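Local coordinates for protein glycoside hydrolase family 81 (Clostridium thermocellum, PDB 6FOP) that probably hydrolyses beta-1,3-glucans such as laminarin as a family 81 glycoside hydrolase of the Clostridium thermocellum cellulosome, at residues G92-R103 with V115-I123; A623-W634 with Y650-L661. All blocks are in the same frame, centred on the assembly; numbering follows the deposited sequence. Where two conformers were deposited one is given.

How the contacts relate
Contact 1 joins the loop after strand 89-93 to the hairpin of strands 111-118 and 121-128 in the N-terminal beta-sheet region, whereas contact 2 pairs helices 627-633 and 646-659 in the C-terminal helical part. Their centres lie 62 Å apart, on opposite sides of the chain's centre, and their nearest atoms are about 44 Å apart, so neither touches the other. In sequence they follow in series. Each contributes to a separate magnesium site: Ala102 O in contact 1, the carbonyls of Lys631 and Trp634 in contact 2. The Trp634 side chain also comes within about 5 Å of the nickel ion bound by His562, His574, Glu601 and Glu605.

Contact 1 of 2, residues G92-R103 with V115-I123; sequences GHSSVYTFPDAR and VMASGSGSI. With MG (magnesium ion), chain Y.
Phe99 is the apolar centre of the contact, its ring inserted between the hairpin 115-123 and its own loop. Met116 CB lies over one face, 4.1 Å from the Phe99 ring centroid and 24° off the normal, a CH-pi contact; Met116 SD adds an oblique Met-aromatic approach. Val96 CG1 sits on the opposite face, near the rim. With CG beside the backbone N (chi1 -71°), the Phe99 ring reaches Ile123, whose CD1 is 3.9 Å from Phe99 CE2. Val96 CG2 touches Ser120 OG at 3.4 Å.

Direct polar pairing falls at the far end, where Arg103 and Val115 form an antiparallel hydrogen-bonded pair: Arg103 N to Val115 O is 2.9 Å and Val115 N to Arg103 O 2.8 Å, both N-H...O angles 163°. Between this pair and Phe99, water 2 bridges the loop at Asp101 to strand 111-118, accepting from Ala117 N at 2.7 Å and lying equally close to Asp101 O. Within the turn 118-121, Ser118 OG accepts from Ser120 N, an ST turn.

Ala102 O binds the magnesium ion at 2.2 Å, with carbonyls of Ile44, Asn47 and Tyr49. Strand 89-93 belongs to one antiparallel sheet and 103-107 is an outermost strand of another, so segment 92-103 crosses between them; Met116 and Ile123 pack on Ile67 of strand 66-70, and Ile123 also meets Phe136 and Phe138 of strand 133-139.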
loop_
_atom_site.group_PDB
_atom_site.type_symbol
_atom_site.label_atom_id
_atom_site.label_comp_id
_atom_site.label_asym_id
_atom_site.label_seq_id
_atom_site.Cartn_x
_atom_site.Cartn_y
_atom_site.Cartn_z
ATOM N N GLY A 92 -3.618 -22.020 -23.545
ATOM C CA GLY A 92 -3.543 -21.589 -24.930
ATOM C C GLY A 92 -4.845 -21.905 -25.660
ATOM O O GLY A 92 -5.870 -22.225 -25.040
ATOM N N HIS A 93 -4.769 -21.879 -26.984
ATOM C CA HIS A 93 -5.937 -21.908 -27.846
ATOM C C HIS A 93 -5.658 -22.928 -28.971
ATOM O O HIS A 93 -4.524 -23.044 -29.483
ATOM C CB HIS A 93 -6.168 -20.507 -28.373
ATOM C CG HIS A 93 -7.465 -20.303 -29.082
ATOM N ND1 HIS A 93 -7.697 -20.803 -30.339
ATOM C CD2 HIS A 93 -8.561 -19.587 -28.758
ATOM C CE1 HIS A 93 -8.889 -20.419 -30.760
ATOM N NE2 HIS A 93 -9.436 -19.685 -29.810
ATOM N N SER A 94 -6.693 -23.673 -29.355
ATOM C CA SER A 94 -6.532 -24.801 -30.280
ATOM C C SER A 94 -6.213 -24.396 -31.706
ATOM O O SER A 94 -5.690 -25.197 -32.464
ATOM C CB SER A 94 -7.775 -25.691 -30.243
ATOM O OG SER A 94 -8.931 -25.030 -30.690
ATOM N N SER A 95 -6.610 -23.201 -32.116
ATOM C CA SER A 95 -6.307 -22.726 -33.473
ATOM C C SER A 95 -5.485 -21.446 -33.607
ATOM O O SER A 95 -4.925 -21.198 -34.666
ATOM C CB SER A 95 -7.592 -22.648 -34.306
ATOM O OG SER A 95 -8.547 -21.810 -33.717
ATOM N N VAL A 96 -5.339 -20.677 -32.533
ATOM C CA VAL A 96 -4.549 -19.476 -32.555
ATOM C C VAL A 96 -3.332 -19.807 -31.712
ATOM O O VAL A 96 -3.438 -19.931 -30.507
ATOM C CB VAL A 96 -5.302 -18.258 -31.975
ATOM C CG1 VAL A 96 -4.403 -17.031 -31.997
ATOM C CG2 VAL A 96 -6.560 -17.977 -32.790
ATOM N N TYR A 97 -2.180 -19.971 -32.345
ATOM C CA TYR A 97 -0.949 -20.313 -31.621
ATOM C C TYR A 97 -0.137 -19.073 -31.216
ATOM O O TYR A 97 0.709 -19.162 -30.315
ATOM C CB TYR A 97 -0.102 -21.292 -32.448
ATOM C CG TYR A 97 -0.531 -22.753 -32.336
ATOM C CD1 TYR A 97 -1.878 -23.124 -32.394
ATOM C CD2 TYR A 97 0.423 -23.777 -32.196
ATOM C CE1 TYR A 97 -2.283 -24.457 -32.299
ATOM C CE2 TYR A 97 0.039 -25.112 -32.098
ATOM C CZ TYR A 97 -1.311 -25.445 -32.153
ATOM O OH TYR A 97 -1.716 -26.766 -32.059
ATOM N N THR A 98 -0.379 -17.934 -31.875
ATOM C CA THR A 98 0.295 -16.661 -31.570
ATOM C C THR A 98 -0.729 -15.528 -31.466
ATOM O O THR A 98 -1.370 -15.190 -32.461
ATOM C CB THR A 98 1.311 -16.287 -32.688
ATOM O OG1 THR A 98 2.237 -17.364 -32.883
ATOM C CG2 THR A 98 2.087 -15.030 -32.336
ATOM N N PHE A 99 -0.869 -14.937 -30.281
ATOM C CA PHE A 99 -1.699 -13.765 -30.088
ATOM C C PHE A 99 -0.788 -12.549 -30.155
ATOM O O PHE A 99 0.353 -12.638 -29.721
ATOM C CB PHE A 99 -2.364 -13.822 -28.725
ATOM C CG PHE A 99 -3.436 -14.868 -28.617
ATOM C CD1 PHE A 99 -4.704 -14.622 -29.105
ATOM C CD2 PHE A 99 -3.161 -16.100 -28.042
ATOM C CE1 PHE A 99 -5.691 -15.591 -29.020
ATOM C CE2 PHE A 99 -4.143 -17.077 -27.953
ATOM C CZ PHE A 99 -5.411 -16.816 -28.447
ATOM N N PRO A 100 -1.289 -11.415 -30.655
ATOM C CA PRO A 100 -0.417 -10.260 -30.874
ATOM C C PRO A 100 -0.076 -9.482 -29.603
ATOM O O PRO A 100 0.944 -8.804 -29.573
ATOM C CB PRO A 100 -1.242 -9.371 -31.806
ATOM C CG PRO A 100 -2.638 -9.721 -31.529
ATOM C CD PRO A 100 -2.636 -11.195 -31.213
ATOM N N ASP A 101 -0.900 -9.604 -28.565
ATOM C CA ASP A 101 -0.699 -8.859 -27.304
ATOM C C ASP A 101 -1.677 -9.366 -26.258
ATOM O O ASP A 101 -2.511 -10.225 -26.567
ATOM C CB ASP A 101 -0.840 -7.343 -27.512
ATOM C CG ASP A 101 -2.196 -6.908 -28.075
ATOM O OD1 ASP A 101 -3.242 -7.432 -27.673
ATOM O OD2 ASP A 101 -2.210 -5.966 -28.893
ATOM N N ALA A 102 -1.571 -8.832 -25.037
ATOM C CA ALA A 102 -2.574 -9.016 -24.000
ATOM C C ALA A 102 -2.940 -7.626 -23.527
ATOM O O ALA A 102 -2.045 -6.821 -23.191
ATOM C CB ALA A 102 -2.042 -9.849 -22.869
ATOM N N ARG A 103 -4.250 -7.369 -23.446
ATOM C CA ARG A 103 -4.778 -6.048 -23.101
ATOM C C ARG A 103 -5.734 -6.111 -21.922
ATOM O O ARG A 103 -6.570 -7.005 -21.831
ATOM C CB ARG A 103 -5.519 -5.435 -24.274
ATOM C CG ARG A 103 -4.588 -5.103 -25.438
ATOM C CD ARG A 103 -5.311 -4.645 -26.684
ATOM N NE ARG A 103 -4.328 -4.219 -27.689
ATOM C CZ ARG A 103 -3.935 -2.957 -27.912
ATOM N NH1 ARG A 103 -4.431 -1.918 -27.229
ATOM N NH2 ARG A 103 -3.019 -2.721 -28.841
ATOM N N VAL A 115 -7.687 -9.555 -22.242
ATOM C CA VAL A 115 -8.088 -10.192 -23.492
ATOM C C VAL A 115 -6.869 -10.349 -24.389
ATOM O O VAL A 115 -6.060 -9.428 -24.535
ATOM C CB VAL A 115 -9.124 -9.321 -24.241
ATOM C CG1 VAL A 115 -9.424 -9.893 -25.636
ATOM C CG2 VAL A 115 -10.403 -9.217 -23.450
ATOM N N MET A 116 -6.760 -11.534 -24.984
ATOM C CA MET A 116 -5.824 -11.816 -26.064
ATOM C C MET A 116 -6.684 -12.181 -27.274
ATOM O O MET A 116 -7.519 -13.061 -27.171
ATOM C CB MET A 116 -4.941 -13.003 -25.661
ATOM C CG MET A 116 -4.369 -12.900 -24.279
ATOM S SD MET A 116 -3.344 -14.313 -23.919
ATOM C CE MET A 116 -1.978 -13.673 -24.893
ATOM N N ALA A 117 -6.480 -11.527 -28.413
ATOM C CA ALA A 117 -7.341 -11.767 -29.562
ATOM C C ALA A 117 -6.602 -11.635 -30.873
ATOM O O ALA A 117 -5.830 -10.702 -31.069
ATOM C CB ALA A 117 -8.509 -10.787 -29.540
ATOM N N SER A 118 -6.893 -12.553 -31.787
ATOM C CA SER A 118 -6.520 -12.396 -33.188
ATOM C C SER A 118 -7.841 -12.333 -33.964
ATOM O O SER A 118 -8.926 -12.392 -33.388
ATOM C CB SER A 118 -5.731 -13.607 -33.647
ATOM O OG SER A 118 -6.643 -14.676 -33.857
ATOM N N GLY A 119 -7.747 -12.232 -35.269
ATOM C CA GLY A 119 -8.929 -12.263 -36.100
ATOM C C GLY A 119 -9.664 -13.590 -36.073
ATOM O O GLY A 119 -10.835 -13.634 -36.436
ATOM N N SER A 120 -9.001 -14.676 -35.663
ATOM C CA SER A 120 -9.634 -15.989 -35.677
ATOM C C SER A 120 -9.895 -16.603 -34.293
ATOM O O SER A 120 -10.282 -17.763 -34.183
ATOM C CB SER A 120 -8.837 -16.950 -36.571
ATOM O OG SER A 120 -7.633 -17.340 -35.958
ATOM N N GLY A 121 -9.709 -15.838 -33.222
ATOM C CA GLY A 121 -10.018 -16.371 -31.895
ATOM C C GLY A 121 -9.506 -15.510 -30.751
ATOM O O GLY A 121 -8.687 -14.618 -30.949
ATOM N N SER A 122 -9.960 -15.816 -29.549
ATOM C CA SER A 122 -9.595 -15.007 -28.370
ATOM C C SER A 122 -9.690 -15.807 -27.094
ATOM O O SER A 122 -10.374 -16.807 -27.025
ATOM C CB SER A 122 -10.504 -13.776 -28.277
ATOM O OG SER A 122 -11.806 -14.127 -27.853
ATOM N N ILE A 123 -8.954 -15.342 -26.081
ATOM C CA ILE A 123 -9.114 -15.806 -24.722
ATOM C C ILE A 123 -9.301 -14.538 -23.857
ATOM O O ILE A 123 -8.496 -13.607 -23.946
ATOM C CB ILE A 123 -7.864 -16.541 -24.195
ATOM C CG1 ILE A 123 -7.458 -17.667 -25.147
ATOM C CG2 ILE A 123 -8.124 -17.093 -22.787
ATOM C CD1 ILE A 123 -6.131 -18.290 -24.813
HETATM MG MG MG Y . -0.010 -6.266 -22.423
HETATM O O HOH W 1 -6.118 -8.043 -26.936
HETATM O O HOH W 2 -4.265 -9.912 -28.622
#

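Contact 2 of 2, residues A623-W634 with Y650-L661. With MG (magnesium ion), chain Z.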
loop_
_atom_site.group_PDB
_atom_site.type_symbol
_atom_site.label_atom_id
_atom_site.label_comp_id
_atom_site.label_asym_id
_atom_site.label_seq_id
_atom_site.Cartn_x
_atom_site.Cartn_y
_atom_site.Cartn_z
ATOM N N ALA A 623 13.981 4.978 20.962
ATOM C CA ALA A 623 13.210 5.646 22.006
ATOM C C ALA A 623 11.808 5.052 22.215
ATOM O O ALA A 623 11.200 5.319 23.244
ATOM C CB ALA A 623 13.094 7.130 21.706
ATOM N N LEU A 624 11.328 4.217 21.273
ATOM C CA LEU A 624 10.087 3.472 21.465
ATOM C C LEU A 624 10.272 2.199 22.302
ATOM O O LEU A 624 9.291 1.486 22.586
ATOM C CB LEU A 624 9.433 3.167 20.127
ATOM C CG LEU A 624 9.014 4.400 19.333
ATOM C CD1 LEU A 624 8.749 4.063 17.870
ATOM C CD2 LEU A 624 7.796 5.067 19.969
ATOM N N TYR A 625 11.510 1.968 22.760
ATOM C CA TYR A 625 11.814 0.946 23.775
ATOM C C TYR A 625 12.439 1.580 25.040
ATOM O O TYR A 625 12.005 1.312 26.146
ATOM C CB TYR A 625 12.776 -0.077 23.166
ATOM C CG TYR A 625 13.367 -1.069 24.124
ATOM C CD1 TYR A 625 12.594 -2.092 24.656
ATOM C CD2 TYR A 625 14.711 -0.986 24.515
ATOM C CE1 TYR A 625 13.136 -3.019 25.531
ATOM C CE2 TYR A 625 15.264 -1.914 25.379
ATOM C CZ TYR A 625 14.475 -2.918 25.894
ATOM O OH TYR A 625 15.034 -3.820 26.770
ATOM N N ASP A 626 13.470 2.398 24.850
ATOM C CA ASP A 626 14.216 2.984 25.983
ATOM C C ASP A 626 14.582 4.432 25.649
ATOM O O ASP A 626 15.675 4.705 25.150
ATOM C CB ASP A 626 15.448 2.149 26.313
ATOM C CG ASP A 626 16.146 2.607 27.577
ATOM O OD1 ASP A 626 15.816 3.705 28.113
ATOM O OD2 ASP A 626 17.061 1.862 28.005
ATOM N N PRO A 627 13.640 5.356 25.900
ATOM C CA PRO A 627 13.927 6.755 25.580
ATOM C C PRO A 627 15.078 7.379 26.375
ATOM O O PRO A 627 15.762 8.255 25.861
ATOM C CB PRO A 627 12.611 7.481 25.837
ATOM C CG PRO A 627 11.665 6.496 26.406
ATOM C CD PRO A 627 12.255 5.138 26.353
ATOM N N ALA A 628 15.279 6.937 27.614
ATOM C CA ALA A 628 16.395 7.472 28.398
ATOM C C ALA A 628 17.743 7.112 27.767
ATOM O O ALA A 628 18.636 7.954 27.648
ATOM C CB ALA A 628 16.328 6.988 29.832
ATOM N N ALA A 629 17.864 5.874 27.297
ATOM C CA ALA A 629 19.073 5.466 26.595
ATOM C C ALA A 629 19.225 6.216 25.262
ATOM O O ALA A 629 20.329 6.670 24.904
ATOM C CB ALA A 629 19.096 3.964 26.384
ATOM N N ALA A 630 18.110 6.363 24.537
ATOM C CA ALA A 630 18.161 7.085 23.256
ATOM C C ALA A 630 18.615 8.538 23.450
ATOM O O ALA A 630 19.416 9.051 22.658
ATOM C CB ALA A 630 16.796 7.033 22.549
ATOM N N LYS A 631 18.091 9.191 24.490
ATOM C CA LYS A 631 18.519 10.542 24.817
ATOM C C LYS A 631 20.016 10.616 25.157
ATOM O O LYS A 631 20.710 11.529 24.735
ATOM C CB LYS A 631 17.709 11.057 25.998
ATOM C CG LYS A 631 18.003 12.512 26.338
ATOM C CD LYS A 631 17.187 13.001 27.525
ATOM C CE LYS A 631 17.591 14.412 27.943
ATOM N NZ LYS A 631 16.785 14.876 29.096
ATOM N N ASN A 632 20.493 9.634 25.897
ATOM C CA ASN A 632 21.893 9.592 26.270
ATOM C C ASN A 632 22.815 9.444 25.046
ATOM O O ASN A 632 23.855 10.095 24.976
ATOM C CB ASN A 632 22.132 8.484 27.288
ATOM C CG ASN A 632 23.287 8.788 28.222
ATOM O OD1 ASN A 632 23.395 9.886 28.770
ATOM N ND2 ASN A 632 24.157 7.824 28.410
ATOM N N MET A 633 22.410 8.589 24.096
ATOM C CA MET A 633 23.195 8.351 22.883
ATOM C C MET A 633 23.103 9.506 21.899
ATOM O O MET A 633 24.029 9.747 21.123
ATOM C CB MET A 633 22.796 7.048 22.200
ATOM C CG MET A 633 23.064 5.819 23.045
ATOM S SD MET A 633 22.750 4.270 22.199
ATOM C CE MET A 633 20.966 4.268 22.069
ATOM N N TRP A 634 21.967 10.198 21.885
ATOM C CA TRP A 634 21.839 11.319 21.000
ATOM C C TRP A 634 22.860 12.400 21.378
ATOM O O TRP A 634 23.179 12.612 22.546
ATOM C CB TRP A 634 20.413 11.888 21.066
ATOM C CG TRP A 634 20.191 12.993 20.061
ATOM C CD1 TRP A 634 19.799 12.851 18.782
ATOM C CD2 TRP A 634 20.401 14.398 20.254
ATOM N NE1 TRP A 634 19.735 14.074 18.143
ATOM C CE2 TRP A 634 20.142 15.037 19.022
ATOM C CE3 TRP A 634 20.868 15.170 21.318
ATOM C CZ2 TRP A 634 20.221 16.419 18.863
ATOM C CZ3 TRP A 634 20.948 16.552 21.145
ATOM C CH2 TRP A 634 20.662 17.148 19.933
ATOM N N TYR A 650 15.318 15.611 18.706
ATOM C CA TYR A 650 15.482 15.694 20.131
ATOM C C TYR A 650 14.175 15.927 20.877
ATOM O O TYR A 650 13.982 15.385 21.960
ATOM C CB TYR A 650 16.510 16.738 20.460
ATOM C CG TYR A 650 17.115 16.576 21.810
ATOM C CD1 TYR A 650 17.699 15.377 22.199
ATOM C CD2 TYR A 650 17.127 17.640 22.710
ATOM C CE1 TYR A 650 18.284 15.242 23.450
ATOM C CE2 TYR A 650 17.737 17.526 23.955
ATOM C CZ TYR A 650 18.292 16.314 24.324
ATOM O OH TYR A 650 18.892 16.142 25.540
ATOM N N HIS A 651 13.240 16.646 20.246
ATOM C CA HIS A 651 11.882 16.832 20.789
ATOM C C HIS A 651 11.144 15.492 20.889
ATOM O O HIS A 651 10.483 15.215 21.890
ATOM C CB HIS A 651 11.164 17.821 19.895
ATOM C CG HIS A 651 9.765 18.158 20.293
ATOM N ND1 HIS A 651 8.668 17.496 19.785
ATOM C CD2 HIS A 651 9.273 19.192 21.019
ATOM C CE1 HIS A 651 7.573 18.082 20.212
ATOM N NE2 HIS A 651 7.910 19.122 20.954
ATOM N N TRP A 652 11.309 14.640 19.860
ATOM C CA TRP A 652 10.682 13.323 19.851
ATOM C C TRP A 652 11.217 12.479 21.007
ATOM O O TRP A 652 10.453 11.942 21.849
ATOM C CB TRP A 652 10.979 12.651 18.521
ATOM C CG TRP A 652 10.571 11.216 18.420
ATOM C CD1 TRP A 652 11.320 10.119 18.730
ATOM C CD2 TRP A 652 9.343 10.714 17.888
ATOM N NE1 TRP A 652 10.631 8.973 18.466
ATOM C CE2 TRP A 652 9.413 9.303 17.946
ATOM C CE3 TRP A 652 8.177 11.314 17.402
ATOM C CZ2 TRP A 652 8.375 8.491 17.507
ATOM C CZ3 TRP A 652 7.154 10.507 16.959
ATOM C CH2 TRP A 652 7.248 9.113 17.040
ATOM N N ILE A 653 12.538 12.359 21.065
ATOM C CA ILE A 653 13.150 11.485 22.054
ATOM C C ILE A 653 12.823 11.946 23.481
ATOM O O ILE A 653 12.447 11.137 24.341
ATOM C CB ILE A 653 14.675 11.430 21.848
ATOM C CG1 ILE A 653 15.021 10.711 20.540
ATOM C CG2 ILE A 653 15.342 10.724 23.015
ATOM C CD1 ILE A 653 16.467 10.852 20.120
ATOM N N CYS A 654 12.947 13.256 23.718
ATOM C CA CYS A 654 12.752 13.788 25.081
ATOM C C CYS A 654 11.281 13.776 25.496
ATOM O O CYS A 654 10.969 13.638 26.680
ATOM C CB CYS A 654 13.309 15.190 25.200
ATOM S SG CYS A 654 15.115 15.255 25.107
ATOM N N ASN A 655 10.347 13.909 24.525
ATOM C CA ASN A 655 8.938 13.711 24.861
ATOM C C ASN A 655 8.657 12.263 25.273
ATOM O O ASN A 655 7.929 12.019 26.242
ATOM C CB ASN A 655 8.012 14.164 23.747
ATOM C CG ASN A 655 7.582 15.613 23.923
ATOM O OD1 ASN A 655 6.883 15.948 24.883
ATOM N ND2 ASN A 655 8.016 16.477 23.016
ATOM N N LEU A 656 9.210 11.282 24.555
ATOM C CA LEU A 656 8.995 9.894 24.983
ATOM C C LEU A 656 9.615 9.610 26.356
ATOM O O LEU A 656 9.066 8.878 27.162
ATOM C CB LEU A 656 9.485 8.893 23.930
ATOM C CG LEU A 656 8.702 8.927 22.609
ATOM C CD1 LEU A 656 9.410 8.093 21.557
ATOM C CD2 LEU A 656 7.278 8.471 22.799
ATOM N N ASP A 657 10.742 10.274 26.626
ATOM C CA ASP A 657 11.408 10.208 27.931
ATOM C C ASP A 657 10.478 10.646 29.084
ATOM O O ASP A 657 10.474 10.029 30.153
ATOM C CB ASP A 657 12.690 11.058 27.880
ATOM C CG ASP A 657 13.583 10.877 29.100
ATOM O OD1 ASP A 657 13.722 9.759 29.659
ATOM O OD2 ASP A 657 14.177 11.880 29.506
ATOM N N SER A 658 9.653 11.670 28.820
ATOM C CA SER A 658 8.725 12.199 29.788
ATOM C C SER A 658 7.379 11.464 29.823
ATOM O O SER A 658 6.852 11.141 30.902
ATOM C CB SER A 658 8.483 13.667 29.431
ATOM O OG SER A 658 7.563 14.218 30.311
ATOM N N LEU A 659 6.814 11.249 28.641
ATOM C CA LEU A 659 5.448 10.701 28.488
ATOM C C LEU A 659 5.375 9.204 28.691
ATOM O O LEU A 659 4.347 8.680 29.149
ATOM C CB LEU A 659 4.917 11.015 27.093
ATOM C CG LEU A 659 4.769 12.488 26.667
ATOM C CD1 LEU A 659 4.592 12.583 25.140
ATOM C CD2 LEU A 659 3.578 13.139 27.313
ATOM N N GLY A 660 6.444 8.499 28.340
ATOM C CA GLY A 660 6.415 7.043 28.245
ATOM C C GLY A 660 6.172 6.557 26.831
ATOM O O GLY A 660 6.179 7.324 25.881
ATOM N N LEU A 661 6.021 5.247 26.721
ATOM C CA LEU A 661 5.850 4.582 25.456
ATOM C C LEU A 661 4.382 4.587 25.028
ATOM O O LEU A 661 3.475 4.597 25.874
ATOM C CB LEU A 661 6.356 3.144 25.575
ATOM C CG LEU A 661 7.807 2.959 26.059
ATOM C CD1 LEU A 661 8.207 1.494 25.990
ATOM C CD2 LEU A 661 8.754 3.812 25.212
HETATM MG MG MG Z . 22.680 12.958 24.770
HETATM O O HOH W 3 16.927 13.111 31.230
HETATM O O HOH W 4 21.429 14.962 25.030
#
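Trp634 carries CG anti to the backbone N (chi1 -175°), as does Tyr650 in the one of two modelled conformers described, and these torsions bring their rings together as an offset stack. The centroid of the six-membered Trp634 ring is 4.2 Å from that of Tyr650, with planes 25° apart; Tyr650 CD1 lies over the indole face, 3.3 Å from Trp634 CE3. Cys654 SG occupies the opposite face of Tyr650, over its centre, so in this conformer the phenol lies between sulfur and indole.

Lys631, extended throughout, is a knob in the hole formed by Tyr650, Ile653, Cys654 and Asp657. Its CE comes 3.2 Å from Tyr650 OH, while NZ makes a long salt bridge of 4.0 Å to Asp657 OD2. Thr314 OG1 hydrogen-bonds both charged groups, and water 3 accepts from the ammonium.

Toward the start of helix 627-633, Pro627 CB packs 3.5 Å from Asp657 N, and Leu656 CD1 touches both Ala623 CB and Leu624 CD2. Asp626 OD1 caps this helix by accepting from Ala629 N. At its other end, the carbonyls of Lys631 and Trp634 bind magnesium, and a metal-bound water, water 4, lies 2.8 Å from Tyr650 OH, linking the ion to the second helix.

The axes of helices 627-633 and 650-659 approach to 8.5 Å at 146°, a roughly antiparallel pair consistent with the helical-hairpin architecture of the family 81 C-terminal domain (six-hairpin clan), which includes 623-634. Helix 615-622 borders it through Tyr619, which meets Ile653 and Met633; Ile595 of helix 592-606 touches Leu624, and Phe676 of strand 673-678 packs on Leu656.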